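Local coordinates for tegumental protein 20.8 kDa (PDB 5X2D), which is a tegumental-allergen-like protein of the liver fluke Clonorchis sinensis that probably binds calcium, here represented by its dynein-light-chain-like domain, at residues A[5-10]-A[81-86]. Numbering follows the deposited sequence.
Sequences PEIIVI and FELYNR
Ile8 and Glu82 form an antiparallel hydrogen-bonded pair joining strand 7-13, outermost in this chain's sheet, to strand 78-83 in the dynein-light-chain-like domain of the protein. Two backbone bonds join them: Ile8 N donates a hydrogen bond to Glu82 O at 3.0 Å, and Glu82 N donates one back to Ile8 O at 2.9 Å. Backbone bonding between Ile10 and Gln80 continues the pairing of the two strands.

On one face of the sheet Ile7, Phe81 and Leu83 are apolar and buried, as suits residues covered by helix 16-29: Ile7 meets Ala23 and Ile27, and Leu83 also touches Ile27. Phe81 can be followed outward from the strand. Its CB lies 3.8 Å from Ile7 CG2; CG is a little farther from that methyl; CD2 reaches Ile7 CG1 at 3.7 Å, and CE2 still touches CG1. The beta-branched isoleucine thus sets CG2 against the root of the Phe81 side chain, while CG1 comes obliquely to the ring. Farther out the ring meets Ile22 of the helix and the rings of Phe79 and Tyr88. In Leu83, CG anti to the backbone N (chi1 177°) carries CD1 toward the neighbouring strand, where it meets both Ile7 CG1 and Glu6 CB.

Beyond the paired residues, in the loops, Glu6 runs beside Tyr84 in the same direction, its CG 3.6 Å from Tyr84 OH, with carboxylate and ring planes 56° apart. Glu82 suits the partly exposed face it shares with Ile8, because its aliphatic part can pack while the extended chain carries the carboxylate onward: Ile10 crosses it at about a right angle, bringing CD1 to 3.7 Å from Glu82 CG.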
# COMPACT_ATOMS: atom_id res chain seq x y z
N PRO A 5 -4.51 5.14 23.24
CA PRO A 5 -3.24 5.85 23.01
C PRO A 5 -2.23 5.06 22.16
O PRO A 5 -1.42 5.68 21.47
CB PRO A 5 -2.71 6.08 24.42
CG PRO A 5 -3.44 5.11 25.29
CD PRO A 5 -4.78 4.95 24.68
N GLU A 6 -2.30 3.73 22.20
CA GLU A 6 -1.40 2.90 21.40
C GLU A 6 -1.51 3.23 19.92
O GLU A 6 -0.50 3.22 19.22
CB GLU A 6 -1.70 1.40 21.58
CG GLU A 6 -1.92 0.89 22.99
CD GLU A 6 -3.34 1.10 23.48
OE1 GLU A 6 -3.85 2.23 23.31
OE2 GLU A 6 -3.96 0.14 23.99
N ILE A 7 -2.72 3.52 19.47
CA ILE A 7 -2.96 3.83 18.06
C ILE A 7 -2.60 5.25 17.67
O ILE A 7 -3.14 6.21 18.20
CB ILE A 7 -4.41 3.53 17.69
CG1 ILE A 7 -4.55 2.04 17.42
CG2 ILE A 7 -4.83 4.29 16.44
CD1 ILE A 7 -5.90 1.53 17.61
N ILE A 8 -1.69 5.36 16.71
CA ILE A 8 -1.29 6.65 16.20
C ILE A 8 -1.78 6.76 14.77
O ILE A 8 -1.28 6.09 13.87
CB ILE A 8 0.24 6.85 16.22
CG1 ILE A 8 0.76 6.89 17.66
CG2 ILE A 8 0.63 8.11 15.45
CD1 ILE A 8 1.25 5.56 18.16
N VAL A 9 -2.77 7.63 14.57
CA VAL A 9 -3.42 7.80 13.29
C VAL A 9 -2.49 8.49 12.29
O VAL A 9 -1.90 9.52 12.60
CB VAL A 9 -4.72 8.60 13.44
CG1 VAL A 9 -5.49 8.62 12.11
CG2 VAL A 9 -5.58 8.00 14.52
N ILE A 10 -2.27 7.83 11.16
CA ILE A 10 -1.62 8.42 9.99
C ILE A 10 -2.59 9.18 9.04
O ILE A 10 -2.27 10.27 8.56
CB ILE A 10 -0.91 7.33 9.18
CG1 ILE A 10 -0.02 6.47 10.09
CG2 ILE A 10 -0.18 7.94 7.98
CD1 ILE A 10 0.38 5.14 9.45
N PHE A 81 -3.13 3.65 10.47
CA PHE A 81 -2.63 3.86 11.83
C PHE A 81 -1.50 2.93 12.21
O PHE A 81 -1.44 1.78 11.75
CB PHE A 81 -3.77 3.69 12.84
CG PHE A 81 -4.28 2.28 12.94
CD1 PHE A 81 -5.28 1.81 12.08
CD2 PHE A 81 -3.76 1.41 13.89
CE1 PHE A 81 -5.74 0.50 12.17
CE2 PHE A 81 -4.22 0.09 13.98
CZ PHE A 81 -5.21 -0.36 13.13
N GLU A 82 -0.63 3.41 13.11
CA GLU A 82 0.52 2.65 13.63
C GLU A 82 0.19 2.09 15.00
O GLU A 82 -0.24 2.82 15.88
CB GLU A 82 1.78 3.52 13.74
CG GLU A 82 2.22 4.22 12.47
CD GLU A 82 3.47 5.07 12.66
OE1 GLU A 82 4.13 4.94 13.73
OE2 GLU A 82 3.80 5.86 11.75
N LEU A 83 0.34 0.79 15.16
CA LEU A 83 0.17 0.16 16.46
C LEU A 83 1.44 -0.64 16.79
O LEU A 83 1.76 -1.65 16.12
CB LEU A 83 -1.07 -0.74 16.46
CG LEU A 83 -1.40 -1.55 17.72
CD1 LEU A 83 -2.08 -0.67 18.75
CD2 LEU A 83 -2.31 -2.71 17.33
N TYR A 84 2.15 -0.16 17.80
CA TYR A 84 3.43 -0.72 18.23
C TYR A 84 4.45 -0.75 17.08
O TYR A 84 5.10 -1.79 16.82
CB TYR A 84 3.20 -2.11 18.80
CG TYR A 84 2.25 -2.16 19.98
CD1 TYR A 84 2.25 -1.16 20.94
CD2 TYR A 84 1.34 -3.21 20.12
CE1 TYR A 84 1.37 -1.21 22.03
CE2 TYR A 84 0.46 -3.26 21.20
CZ TYR A 84 0.49 -2.26 22.14
OH TYR A 84 -0.39 -2.31 23.21
N ASN A 85 4.57 0.38 16.39
CA ASN A 85 5.47 0.52 15.24
C ASN A 85 5.27 -0.54 14.13
O ASN A 85 6.24 -1.03 13.54
CB ASN A 85 6.93 0.50 15.70
CG ASN A 85 7.79 1.51 14.95
OD1 ASN A 85 7.28 2.37 14.24
ND2 ASN A 85 9.11 1.43 15.14
N ARG A 86 4.01 -0.89 13.88
CA ARG A 86 3.62 -1.65 12.70
C ARG A 86 2.38 -1.00 12.11
O ARG A 86 1.35 -0.91 12.78
CB ARG A 86 3.36 -3.12 13.05
CG ARG A 86 3.98 -4.08 12.06
CD ARG A 86 4.18 -5.48 12.64
NE ARG A 86 2.94 -6.11 13.07
CZ ARG A 86 2.86 -7.36 13.53
NH1 ARG A 86 3.95 -8.12 13.60
NH2 ARG A 86 1.68 -7.86 13.90